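LP15968p (Drosophila melanogaster, PDB 3MN8) catalyses, through this first carboxypeptidase-like domain, the zinc-dependent release of C-terminal arginine and lysine from peptides and proteins such as growth factors, hormones and neuropeptides. Local coordinates at residues Arg175-Arg180 with Gly287-Phe292; Tyr225-Ser230 with Ser240-Asp245; Ser213-Gly218 with Glu301-Leu306; Ala232-Cys237 with Trp282-Gly287. One frame throughout, in Å; residues are numbered along the deposited sequence.

Contact 1: Arg175-Arg180 with Gly287-Phe292; sequences RDFPDR and GGMQDF. With GEM ((2-guanidinoethylmercapto)succinic acid), chain G.
The Phe-177 ring lies flat against Met-289, whose CB sits over the centre of one face, 3.9 Å from the ring centroid. The two side chains run alongside each other, and Met-289 SD meets Phe-177 CZ obliquely at 3.8 Å, a Met-aromatic contact. Phe-292 crosses the Phe-177 side chain at about a right angle, ring planes 51° apart, with Phe-177 CD2 over the rim of its face. Pro-178 CG touches the same ring at Phe-292 CE1 (3.7 Å). Phe-177 is anchored by its backbone, N donating to Gly-287 O at 2.7 Å; a side chain on Gly-287 would run into Arg-175 O. Thr-198 and Val-202 of helix 196-205 also touch the Phe-177 side chain. Trimming Phe-177 to an alanine would probably open a gap between Met-289 and Phe-292, taking away the face on which the methionine rests. Where the loop reaches the active site, the Arg-175 guanidinium faces one carboxylate of the inhibitor GEM edge-on, NH2 to O14 at 2.8 Å and NH1 to O15 at 3.2 Å. This two-pronged pairing is consistent with recognition of a substrate's C-terminal carboxylate, as in related M14 carboxypeptidases.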
# COMPACT_ATOMS: atom_id res chain seq x y z
N ARG A 175 -11.81 -11.02 3.84
CA ARG A 175 -11.92 -12.42 3.42
C ARG A 175 -12.51 -12.55 2.03
O ARG A 175 -12.71 -13.65 1.52
CB ARG A 175 -12.78 -13.24 4.39
CG ARG A 175 -12.33 -13.14 5.81
CD ARG A 175 -10.84 -13.44 5.99
NE ARG A 175 -10.56 -13.57 7.41
CZ ARG A 175 -9.94 -12.69 8.18
NH1 ARG A 175 -9.81 -12.98 9.47
NH2 ARG A 175 -9.44 -11.57 7.71
N ASP A 176 -12.78 -11.41 1.39
CA ASP A 176 -13.62 -11.41 0.19
C ASP A 176 -12.85 -11.31 -1.13
O ASP A 176 -13.45 -11.36 -2.20
CB ASP A 176 -14.65 -10.29 0.29
CG ASP A 176 -15.81 -10.49 -0.65
OD1 ASP A 176 -16.21 -11.66 -0.83
OD2 ASP A 176 -16.33 -9.49 -1.19
N PHE A 177 -11.53 -11.17 -1.05
CA PHE A 177 -10.71 -11.04 -2.25
C PHE A 177 -10.36 -12.43 -2.77
O PHE A 177 -10.35 -13.39 -2.01
CB PHE A 177 -9.44 -10.22 -1.96
CG PHE A 177 -9.70 -8.73 -1.81
CD1 PHE A 177 -10.25 -8.21 -0.64
CD2 PHE A 177 -9.40 -7.85 -2.84
CE1 PHE A 177 -10.49 -6.84 -0.50
CE2 PHE A 177 -9.64 -6.49 -2.71
CZ PHE A 177 -10.19 -5.99 -1.54
N PRO A 178 -10.09 -12.54 -4.08
CA PRO A 178 -9.64 -13.80 -4.67
C PRO A 178 -8.38 -14.34 -3.97
O PRO A 178 -7.45 -13.59 -3.64
CB PRO A 178 -9.32 -13.41 -6.12
CG PRO A 178 -10.16 -12.19 -6.39
CD PRO A 178 -10.24 -11.47 -5.08
N ASP A 179 -8.36 -15.65 -3.74
CA ASP A 179 -7.25 -16.29 -3.05
C ASP A 179 -6.32 -16.94 -4.06
O ASP A 179 -6.78 -17.59 -5.00
CB ASP A 179 -7.76 -17.34 -2.07
CG ASP A 179 -6.68 -17.83 -1.13
OD1 ASP A 179 -5.91 -16.98 -0.62
OD2 ASP A 179 -6.59 -19.06 -0.89
N ARG A 180 -5.02 -16.77 -3.86
CA ARG A 180 -4.03 -17.34 -4.77
C ARG A 180 -4.15 -18.86 -4.79
O ARG A 180 -3.88 -19.50 -5.80
CB ARG A 180 -2.63 -16.93 -4.32
CG ARG A 180 -2.36 -17.31 -2.90
CD ARG A 180 -1.13 -16.65 -2.37
NE ARG A 180 -0.84 -17.17 -1.05
CZ ARG A 180 -0.07 -18.22 -0.82
NH1 ARG A 180 0.49 -18.86 -1.84
NH2 ARG A 180 0.14 -18.63 0.42
N GLY A 287 -8.32 -14.84 1.54
CA GLY A 287 -9.11 -13.90 0.78
C GLY A 287 -8.80 -12.46 1.12
O GLY A 287 -9.60 -11.56 0.86
N GLY A 288 -7.64 -12.24 1.71
CA GLY A 288 -7.23 -10.90 2.08
C GLY A 288 -6.74 -10.06 0.91
O GLY A 288 -6.30 -10.57 -0.12
N MET A 289 -6.78 -8.74 1.08
CA MET A 289 -6.31 -7.83 0.04
C MET A 289 -4.78 -7.88 -0.10
O MET A 289 -4.26 -7.79 -1.20
CB MET A 289 -6.78 -6.41 0.37
CG MET A 289 -6.42 -5.37 -0.66
SD MET A 289 -7.34 -3.84 -0.34
CE MET A 289 -6.74 -3.37 1.28
N GLN A 290 -4.09 -8.02 1.03
CA GLN A 290 -2.63 -8.01 1.05
C GLN A 290 -2.09 -9.02 0.06
O GLN A 290 -1.42 -8.68 -0.91
CB GLN A 290 -2.10 -8.37 2.44
CG GLN A 290 -0.59 -8.34 2.56
CD GLN A 290 -0.08 -9.01 3.84
OE1 GLN A 290 0.14 -8.34 4.85
NE2 GLN A 290 0.13 -10.32 3.78
N ASP A 291 -2.37 -10.29 0.31
CA ASP A 291 -1.82 -11.33 -0.54
C ASP A 291 -2.35 -11.21 -1.96
O ASP A 291 -1.72 -11.69 -2.91
CB ASP A 291 -2.07 -12.73 0.05
CG ASP A 291 -1.20 -13.01 1.28
OD1 ASP A 291 -0.49 -12.10 1.74
OD2 ASP A 291 -1.23 -14.16 1.78
N PHE A 292 -3.51 -10.56 -2.11
CA PHE A 292 -4.09 -10.42 -3.44
C PHE A 292 -3.23 -9.48 -4.30
O PHE A 292 -2.96 -9.77 -5.47
CB PHE A 292 -5.53 -9.94 -3.39
CG PHE A 292 -6.06 -9.52 -4.72
CD1 PHE A 292 -6.68 -10.44 -5.54
CD2 PHE A 292 -5.91 -8.21 -5.17
CE1 PHE A 292 -7.16 -10.07 -6.79
CE2 PHE A 292 -6.39 -7.83 -6.41
CZ PHE A 292 -7.02 -8.76 -7.23
C8 GEM G . -6.40 -9.36 10.44
S7 GEM G . -5.45 -8.77 9.07
C6 GEM G . -3.83 -8.73 9.78
C5 GEM G . -3.40 -10.06 10.40
N3 GEM G . -3.20 -11.01 9.32
C1 GEM G . -2.99 -12.32 9.42
N4 GEM G . -2.82 -13.06 8.34
N2 GEM G . -2.96 -12.89 10.62
C9 GEM G . -7.77 -9.68 9.93
O14 GEM G . -8.04 -9.40 8.74
O15 GEM G . -8.60 -10.23 10.70
C10 GEM G . -6.44 -8.37 11.62
C11 GEM G . -7.20 -7.07 11.40
O12 GEM G . -6.63 -6.00 11.72
O13 GEM G . -8.38 -7.10 10.96

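Contact 2: Tyr225-Ser230 with Ser240-Asp245; sequences YPYDNS and SLTPDD. With GEM ((2-guanidinoethylmercapto)succinic acid), chain G.
Tyr-227 and Thr-242 cross at about a right angle, the threonine OG1 standing 3.4 Å above the plane of the tyrosine ring, over its centre. The opposite face of this ring takes the Arg-180 guanidinium in a cation-pi contact. Pro-243 CD approaches Tyr-227 OH (3.7 Å), and Ser-240 O lies at the ring edge, where it also accepts the backbone N-H of Tyr-227 at 3.0 Å. The peptide bond before Tyr-227 is cis. Swung anti to its own backbone N (chi1 174°), Ser-240 OG reaches Asn-229 O at 2.7 Å, coming from above the carbonyl plane. Tyr-225 is met differently: Leu-241 CD2 comes to its ring edge, and Asp-245 OD1 approaches CE2 obliquely, ring and carboxylate planes 48° apart, while Asp-245 OD2 is held by Lys-249. Asp-228 turns the other way, into the substrate pocket, where its OD1 lies 2.9 Å from N4 of the GEM guanidino group, consistent with the enzyme's preference for basic C-terminal residues. Phe-248 of helix 245-257 touches Tyr-225, Pro-226 and Thr-242, Gln-290 and Asp-291 of helix 289-296 touch Pro-226, and the backbone of Tyr-225 pairs with Thr-277 at strand 276-278.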
# COMPACT_ATOMS: atom_id res chain seq x y z
N TYR A 225 3.17 -8.87 6.99
CA TYR A 225 3.46 -9.01 5.57
C TYR A 225 3.08 -10.41 5.12
O TYR A 225 2.89 -11.29 5.97
CB TYR A 225 4.95 -8.79 5.32
CG TYR A 225 5.86 -9.61 6.22
CD1 TYR A 225 6.17 -9.18 7.50
CD2 TYR A 225 6.39 -10.81 5.79
CE1 TYR A 225 7.00 -9.92 8.33
CE2 TYR A 225 7.22 -11.56 6.61
CZ TYR A 225 7.52 -11.11 7.88
OH TYR A 225 8.34 -11.85 8.70
N PRO A 226 2.97 -10.62 3.80
CA PRO A 226 2.61 -11.90 3.17
C PRO A 226 3.55 -13.07 3.53
O PRO A 226 4.71 -12.87 3.92
CB PRO A 226 2.72 -11.58 1.67
CG PRO A 226 2.52 -10.11 1.57
CD PRO A 226 3.11 -9.52 2.83
N TYR A 227 3.05 -14.30 3.41
CA TYR A 227 1.67 -14.57 3.08
C TYR A 227 0.85 -14.66 4.36
O TYR A 227 1.40 -14.86 5.46
CB TYR A 227 1.55 -15.90 2.33
CG TYR A 227 2.11 -15.93 0.93
CD1 TYR A 227 1.54 -15.18 -0.09
CD2 TYR A 227 3.19 -16.75 0.62
CE1 TYR A 227 2.03 -15.23 -1.37
CE2 TYR A 227 3.69 -16.80 -0.66
CZ TYR A 227 3.11 -16.03 -1.65
OH TYR A 227 3.61 -16.08 -2.93
N ASP A 228 -0.47 -14.54 4.21
CA ASP A 228 -1.42 -14.61 5.33
C ASP A 228 -1.96 -16.03 5.48
O ASP A 228 -2.62 -16.35 6.47
CB ASP A 228 -2.59 -13.64 5.10
CG ASP A 228 -2.26 -12.20 5.49
OD1 ASP A 228 -1.23 -11.98 6.18
OD2 ASP A 228 -3.03 -11.27 5.13
N ASN A 229 -1.68 -16.88 4.50
CA ASN A 229 -2.15 -18.26 4.54
C ASN A 229 -1.22 -19.24 3.81
O ASN A 229 -0.22 -18.83 3.21
CB ASN A 229 -3.59 -18.36 4.02
CG ASN A 229 -3.68 -18.23 2.50
OD1 ASN A 229 -2.68 -18.00 1.81
ND2 ASN A 229 -4.89 -18.39 1.98
N SER A 230 -1.56 -20.53 3.86
CA SER A 230 -0.74 -21.54 3.20
C SER A 230 -1.58 -22.73 2.75
O SER A 230 -2.74 -22.84 3.13
CB SER A 230 0.38 -22.01 4.12
OG SER A 230 -0.14 -22.69 5.25
N SER A 240 4.50 -18.66 6.56
CA SER A 240 4.22 -18.97 5.16
C SER A 240 4.84 -17.88 4.29
O SER A 240 4.15 -17.02 3.75
CB SER A 240 2.71 -19.06 4.93
OG SER A 240 2.44 -19.23 3.55
N LEU A 241 6.16 -17.93 4.17
CA LEU A 241 6.92 -16.83 3.58
C LEU A 241 6.77 -16.66 2.07
O LEU A 241 6.26 -17.52 1.36
CB LEU A 241 8.40 -16.93 3.96
CG LEU A 241 8.60 -16.95 5.48
CD1 LEU A 241 10.06 -17.18 5.85
CD2 LEU A 241 8.08 -15.65 6.08
N THR A 242 7.22 -15.50 1.61
CA THR A 242 7.06 -15.08 0.24
C THR A 242 8.42 -15.15 -0.45
O THR A 242 9.46 -15.04 0.20
CB THR A 242 6.51 -13.64 0.22
OG1 THR A 242 5.10 -13.67 -0.06
CG2 THR A 242 7.21 -12.77 -0.79
N PRO A 243 8.42 -15.36 -1.78
CA PRO A 243 9.71 -15.35 -2.47
C PRO A 243 10.46 -14.05 -2.15
O PRO A 243 11.68 -14.03 -2.09
CB PRO A 243 9.32 -15.38 -3.95
CG PRO A 243 7.96 -15.97 -3.98
CD PRO A 243 7.29 -15.57 -2.69
N ASP A 244 9.71 -12.97 -1.96
CA ASP A 244 10.31 -11.67 -1.70
C ASP A 244 10.37 -11.36 -0.22
O ASP A 244 10.21 -10.21 0.19
CB ASP A 244 9.53 -10.59 -2.45
CG ASP A 244 10.05 -10.39 -3.88
OD1 ASP A 244 11.15 -9.81 -4.02
OD2 ASP A 244 9.38 -10.82 -4.85
N ASP A 245 10.64 -12.37 0.59
CA ASP A 245 10.61 -12.19 2.03
C ASP A 245 11.59 -11.14 2.56
O ASP A 245 11.23 -10.35 3.43
CB ASP A 245 10.85 -13.50 2.77
CG ASP A 245 10.41 -13.42 4.20
OD1 ASP A 245 9.22 -13.10 4.42
OD2 ASP A 245 11.24 -13.64 5.10
C8 GEM G . -6.40 -9.36 10.44
S7 GEM G . -5.45 -8.77 9.07
C6 GEM G . -3.83 -8.73 9.78
C5 GEM G . -3.40 -10.06 10.40
N3 GEM G . -3.20 -11.01 9.32
C1 GEM G . -2.99 -12.32 9.42
N4 GEM G . -2.82 -13.06 8.34
N2 GEM G . -2.96 -12.89 10.62
C9 GEM G . -7.77 -9.68 9.93
O14 GEM G . -8.04 -9.40 8.74
O15 GEM G . -8.60 -10.23 10.70
C10 GEM G . -6.44 -8.37 11.62
C11 GEM G . -7.20 -7.07 11.40
O12 GEM G . -6.63 -6.00 11.72
O13 GEM G . -8.38 -7.10 10.96

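Contact 3: Ser213-Gly218 with Glu301-Leu306; sequences SANFHG and ELTIEL. With ZN (zinc ion), chain F; GEM ((2-guanidinoethylmercapto)succinic acid), chain G.
His-217 and Glu-305 are neighbours on two parallel strands, paired from Ser-213 with Glu-301 onward, that carry part of the catalytic zinc site. Five backbone hydrogen bonds form the ladder; the one from Ile-304 N to Asn-215 O (2.8 Å) is nearly straight at 176°. Metal binding comes next: His-217 ND1 holds the zinc at 2.1 Å, His-101 and Glu-104 complete the protein ligands, and GEM O13 binds at 2.1 Å. Glu-305, probably the proton donor and acceptor of the reaction, projects from the neighbouring strand beside the same inhibitor carboxylate. Polar side-chain bonds position this first shell. Asn-215 OD1 accepts from His-217 NE2 at 2.7 Å, the ring nitrogen lying above the carbonyl plane, which fixes the imidazole's rotation with ND1 turned to the metal; the asparagine reaches it with CG between its backbone N and carbonyl carbon (chi1 78°). Farther back, Ser-213 OG donates to the anti side of Glu-301 OE1 at 2.8 Å. GEM S7 lies over one face of the imidazole, and Thr-303 CG2 touches its CD2. Apolar contacts occupy the other side of the sheet: Phe-216 runs alongside Ile-304, its CD2 3.9 Å from Ile-304 CB, while Leu-306 CD1 meets that same CD2 at 3.7 Å. These strands lie inside the mixed eight-stranded sheet, flanked by strands 93-97 and 222-225. Helices 245-257 and 317-333 cover the face of Phe-216 and Ile-304, and helix 289-296 packs on that of Asn-215 and Glu-301.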
# COMPACT_ATOMS: atom_id res chain seq x y z
N SER A 213 2.49 -0.74 -1.47
CA SER A 213 1.19 -0.45 -0.87
C SER A 213 1.11 -0.87 0.60
O SER A 213 1.85 -1.73 1.06
CB SER A 213 0.09 -1.17 -1.65
OG SER A 213 -1.16 -1.05 -0.99
N ALA A 214 0.19 -0.28 1.33
CA ALA A 214 -0.04 -0.68 2.70
C ALA A 214 -1.50 -0.50 3.02
O ALA A 214 -2.12 0.44 2.52
CB ALA A 214 0.81 0.16 3.64
N ASN A 215 -2.08 -1.41 3.81
CA ASN A 215 -3.41 -1.17 4.35
C ASN A 215 -3.48 -1.29 5.89
O ASN A 215 -2.79 -2.13 6.51
CB ASN A 215 -4.53 -1.91 3.59
CG ASN A 215 -4.64 -3.37 3.94
OD1 ASN A 215 -5.62 -3.79 4.55
ND2 ASN A 215 -3.64 -4.16 3.54
N PHE A 216 -4.27 -0.42 6.50
CA PHE A 216 -4.18 -0.17 7.92
C PHE A 216 -5.36 -0.75 8.66
O PHE A 216 -6.51 -0.65 8.23
CB PHE A 216 -4.05 1.33 8.18
CG PHE A 216 -2.88 1.94 7.47
CD1 PHE A 216 -3.01 2.45 6.20
CD2 PHE A 216 -1.64 1.97 8.08
CE1 PHE A 216 -1.93 3.00 5.54
CE2 PHE A 216 -0.54 2.51 7.42
CZ PHE A 216 -0.69 3.02 6.16
N HIS A 217 -5.04 -1.36 9.79
CA HIS A 217 -6.01 -2.02 10.62
C HIS A 217 -5.76 -1.61 12.06
O HIS A 217 -4.77 -0.96 12.37
CB HIS A 217 -5.86 -3.54 10.48
CG HIS A 217 -6.22 -4.06 9.12
ND1 HIS A 217 -7.40 -4.71 8.86
CD2 HIS A 217 -5.55 -4.00 7.94
CE1 HIS A 217 -7.44 -5.05 7.59
NE2 HIS A 217 -6.33 -4.63 7.01
N GLY A 218 -6.67 -2.01 12.94
CA GLY A 218 -6.52 -1.73 14.35
C GLY A 218 -6.79 -3.00 15.12
O GLY A 218 -7.33 -3.96 14.57
N GLU A 301 2.09 -5.22 -0.93
CA GLU A 301 1.31 -4.61 0.14
C GLU A 301 1.65 -5.16 1.53
O GLU A 301 1.73 -6.38 1.72
CB GLU A 301 -0.19 -4.78 -0.14
CG GLU A 301 -1.11 -4.24 0.95
CD GLU A 301 -2.55 -4.08 0.47
OE1 GLU A 301 -2.80 -3.24 -0.43
OE2 GLU A 301 -3.44 -4.80 0.98
N LEU A 302 1.84 -4.26 2.48
CA LEU A 302 1.92 -4.65 3.89
C LEU A 302 0.57 -4.46 4.56
O LEU A 302 -0.23 -3.65 4.12
CB LEU A 302 2.92 -3.77 4.65
CG LEU A 302 4.40 -3.90 4.30
CD1 LEU A 302 5.21 -3.08 5.29
CD2 LEU A 302 4.82 -5.36 4.32
N THR A 303 0.35 -5.22 5.63
CA THR A 303 -0.79 -4.99 6.51
C THR A 303 -0.26 -4.31 7.77
O THR A 303 0.63 -4.85 8.44
CB THR A 303 -1.50 -6.31 6.92
OG1 THR A 303 -1.74 -7.13 5.77
CG2 THR A 303 -2.83 -6.03 7.62
N ILE A 304 -0.78 -3.14 8.10
CA ILE A 304 -0.28 -2.44 9.28
C ILE A 304 -1.34 -2.15 10.35
O ILE A 304 -2.36 -1.51 10.09
CB ILE A 304 0.47 -1.17 8.91
CG1 ILE A 304 1.70 -1.52 8.08
CG2 ILE A 304 0.88 -0.43 10.17
CD1 ILE A 304 2.26 -0.35 7.34
N GLU A 305 -1.05 -2.65 11.55
CA GLU A 305 -1.93 -2.49 12.70
C GLU A 305 -1.44 -1.28 13.51
O GLU A 305 -0.29 -1.24 13.93
CB GLU A 305 -1.90 -3.76 13.56
CG GLU A 305 -2.32 -5.05 12.83
CD GLU A 305 -3.83 -5.16 12.66
OE1 GLU A 305 -4.30 -6.17 12.09
OE2 GLU A 305 -4.56 -4.24 13.10
N LEU A 306 -2.32 -0.31 13.73
CA LEU A 306 -1.90 0.97 14.31
C LEU A 306 -2.12 1.11 15.81
O LEU A 306 -1.26 1.64 16.52
CB LEU A 306 -2.57 2.14 13.57
CG LEU A 306 -2.20 2.17 12.10
CD1 LEU A 306 -3.07 3.13 11.32
CD2 LEU A 306 -0.74 2.52 11.95
ZN ZN F . -8.71 -5.09 10.50
C8 GEM G . -6.40 -9.36 10.44
S7 GEM G . -5.45 -8.77 9.07
C6 GEM G . -3.83 -8.73 9.78
C5 GEM G . -3.40 -10.06 10.40
N3 GEM G . -3.20 -11.01 9.32
C1 GEM G . -2.99 -12.32 9.42
N4 GEM G . -2.82 -13.06 8.34
N2 GEM G . -2.96 -12.89 10.62
C9 GEM G . -7.77 -9.68 9.93
O14 GEM G . -8.04 -9.40 8.74
O15 GEM G . -8.60 -10.23 10.70
C10 GEM G . -6.44 -8.37 11.62
C11 GEM G . -7.20 -7.07 11.40
O12 GEM G . -6.63 -6.00 11.72
O13 GEM G . -8.38 -7.10 10.96

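Contact 4: Ala232-Cys237 with Trp282-Gly287; sequences AHNECC and WYELSG. With GEM ((2-guanidinoethylmercapto)succinic acid), chain G.
With CG anti to its carbonyl carbon (chi1 -72°) and the chain extended beyond, Glu-284 lies along the backbone of Asn-234, its CG 3.1 Å from Asn-234 O, and its OE2 comes 3.2 Å from His-233 CA. Its carboxylate is bound by Ser-230 OG. Tyr-283 turns differently: CG sits between the backbone N and the carbonyl carbon (chi1 56°), which carries the ring over the inhibitor GEM, so that guanidino N2 lies 3.4 Å from the ring plane, above its centre. Tyr-283 O accepts from N2 too and, weakly, from N4. A leucine in place of Tyr-283 would probably leave guanidino N2 without the flat surface that covers it. Between the segments, Glu-284 N donates to Glu-235 O at 2.9 Å. Cys-236 CB rests against Tyr-283 CB (4.1 Å); its own SG is joined to Cys-237 SG at 2.1 Å in a vicinal disulfide. This surface loop thus backs the segment that lines the pocket for the guanidino group with Trp-282, Tyr-283 and Leu-285. Cys-237 bonds to His-281 of helix 279-282 through the backbone, and from there segment 282-287 runs on into helix 289-296.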
# COMPACT_ATOMS: atom_id res chain seq x y z
N ALA A 232 -0.88 -25.69 3.77
CA ALA A 232 -1.02 -26.46 5.00
C ALA A 232 -2.29 -26.04 5.75
O ALA A 232 -2.90 -26.83 6.47
CB ALA A 232 0.22 -26.28 5.88
N HIS A 233 -2.68 -24.79 5.55
CA HIS A 233 -3.81 -24.19 6.27
C HIS A 233 -3.70 -24.40 7.77
O HIS A 233 -4.60 -24.94 8.41
CB HIS A 233 -5.16 -24.67 5.73
CG HIS A 233 -5.45 -24.16 4.35
ND1 HIS A 233 -5.31 -24.94 3.22
CD2 HIS A 233 -5.82 -22.93 3.92
CE1 HIS A 233 -5.60 -24.22 2.15
NE2 HIS A 233 -5.91 -22.99 2.55
N ASN A 234 -2.57 -23.97 8.32
CA ASN A 234 -2.34 -24.00 9.76
C ASN A 234 -3.06 -22.85 10.45
O ASN A 234 -3.21 -21.77 9.88
CB ASN A 234 -0.83 -23.94 10.03
CG ASN A 234 -0.05 -25.03 9.27
OD1 ASN A 234 -0.50 -26.19 9.19
ND2 ASN A 234 1.11 -24.67 8.73
N GLU A 235 -3.52 -23.07 11.67
CA GLU A 235 -4.21 -22.01 12.41
C GLU A 235 -3.30 -20.80 12.61
O GLU A 235 -3.71 -19.66 12.37
CB GLU A 235 -4.72 -22.52 13.75
CG GLU A 235 -5.37 -21.44 14.62
CD GLU A 235 -5.73 -21.96 16.01
OE1 GLU A 235 -6.76 -21.52 16.55
OE2 GLU A 235 -4.98 -22.80 16.57
N CYS A 236 -2.07 -21.05 13.05
CA CYS A 236 -1.18 -19.97 13.42
C CYS A 236 0.27 -20.43 13.61
O CYS A 236 0.61 -21.60 13.39
CB CYS A 236 -1.66 -19.35 14.73
SG CYS A 236 -1.04 -20.19 16.21
N CYS A 237 1.10 -19.47 14.02
CA CYS A 237 2.43 -19.74 14.57
C CYS A 237 3.29 -20.54 13.62
O CYS A 237 4.20 -21.25 14.05
CB CYS A 237 2.32 -20.48 15.91
SG CYS A 237 0.88 -20.02 16.93
N TRP A 282 1.23 -15.19 12.54
CA TRP A 282 0.28 -14.65 13.50
C TRP A 282 -0.90 -15.62 13.58
O TRP A 282 -1.05 -16.40 14.53
CB TRP A 282 -0.19 -13.27 13.06
CG TRP A 282 -1.04 -12.60 14.08
CD1 TRP A 282 -1.43 -13.12 15.28
CD2 TRP A 282 -1.61 -11.29 13.99
NE1 TRP A 282 -2.21 -12.20 15.95
CE2 TRP A 282 -2.33 -11.07 15.18
CE3 TRP A 282 -1.57 -10.28 13.02
CZ2 TRP A 282 -3.03 -9.88 15.43
CZ3 TRP A 282 -2.26 -9.10 13.26
CH2 TRP A 282 -2.98 -8.91 14.46
N TYR A 283 -1.74 -15.56 12.55
CA TYR A 283 -2.78 -16.56 12.32
C TYR A 283 -3.20 -16.47 10.86
O TYR A 283 -3.21 -15.37 10.28
CB TYR A 283 -3.98 -16.35 13.24
CG TYR A 283 -4.60 -14.96 13.14
CD1 TYR A 283 -5.58 -14.67 12.19
CD2 TYR A 283 -4.20 -13.94 13.99
CE1 TYR A 283 -6.15 -13.41 12.10
CE2 TYR A 283 -4.76 -12.67 13.89
CZ TYR A 283 -5.73 -12.41 12.96
OH TYR A 283 -6.28 -11.15 12.88
N GLU A 284 -3.52 -17.61 10.27
CA GLU A 284 -3.86 -17.65 8.85
C GLU A 284 -5.24 -17.11 8.58
O GLU A 284 -6.15 -17.19 9.41
CB GLU A 284 -3.69 -19.06 8.26
CG GLU A 284 -2.23 -19.48 8.10
CD GLU A 284 -2.06 -20.72 7.23
OE1 GLU A 284 -0.93 -21.27 7.19
OE2 GLU A 284 -3.05 -21.13 6.58
N LEU A 285 -5.39 -16.53 7.40
CA LEU A 285 -6.68 -16.05 6.96
C LEU A 285 -6.63 -16.12 5.45
O LEU A 285 -5.55 -16.06 4.85
CB LEU A 285 -6.92 -14.63 7.47
CG LEU A 285 -6.08 -13.48 6.88
CD1 LEU A 285 -6.78 -12.95 5.65
CD2 LEU A 285 -5.87 -12.37 7.90
N SER A 286 -7.79 -16.26 4.82
CA SER A 286 -7.81 -16.34 3.37
C SER A 286 -8.69 -15.27 2.75
O SER A 286 -9.67 -14.83 3.37
CB SER A 286 -8.25 -17.73 2.93
OG SER A 286 -7.35 -18.70 3.45
N GLY A 287 -8.32 -14.84 1.54
CA GLY A 287 -9.11 -13.90 0.78
C GLY A 287 -8.80 -12.46 1.12
O GLY A 287 -9.60 -11.56 0.86
C8 GEM G . -6.40 -9.36 10.44
S7 GEM G . -5.45 -8.77 9.07
C6 GEM G . -3.83 -8.73 9.78
C5 GEM G . -3.40 -10.06 10.40
N3 GEM G . -3.20 -11.01 9.32
C1 GEM G . -2.99 -12.32 9.42
N4 GEM G . -2.82 -13.06 8.34
N2 GEM G . -2.96 -12.89 10.62
C9 GEM G . -7.77 -9.68 9.93
O14 GEM G . -8.04 -9.40 8.74
O15 GEM G . -8.60 -10.23 10.70
C10 GEM G . -6.44 -8.37 11.62
C11 GEM G . -7.20 -7.07 11.40
O12 GEM G . -6.63 -6.00 11.72
O13 GEM G . -8.38 -7.10 10.96

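Overall arrangement
From the N terminus, 175-180 comes first, in the loop before helix 196-205, and waits until 287-292 to close contact 1. Segment 213-218, on a central strand, opens contact 3 and pairs with 301-306; since 301-306 follows 287-292, contacts 1 and 3 cross. Within both loops lie contacts 2 and 4. Contact 2 joins 225-230 to 240-245 across a short excursion, and contact 4, from 232-237 to 282-287, crosses it. Contacts 1 and 4 share Gly-287, while Asp-291 OD2 to Asp-228 N ties contact 1 to contact 2. Together they link the sheet's core strands, helix 289-296 and the surface loops round one GEM pocket.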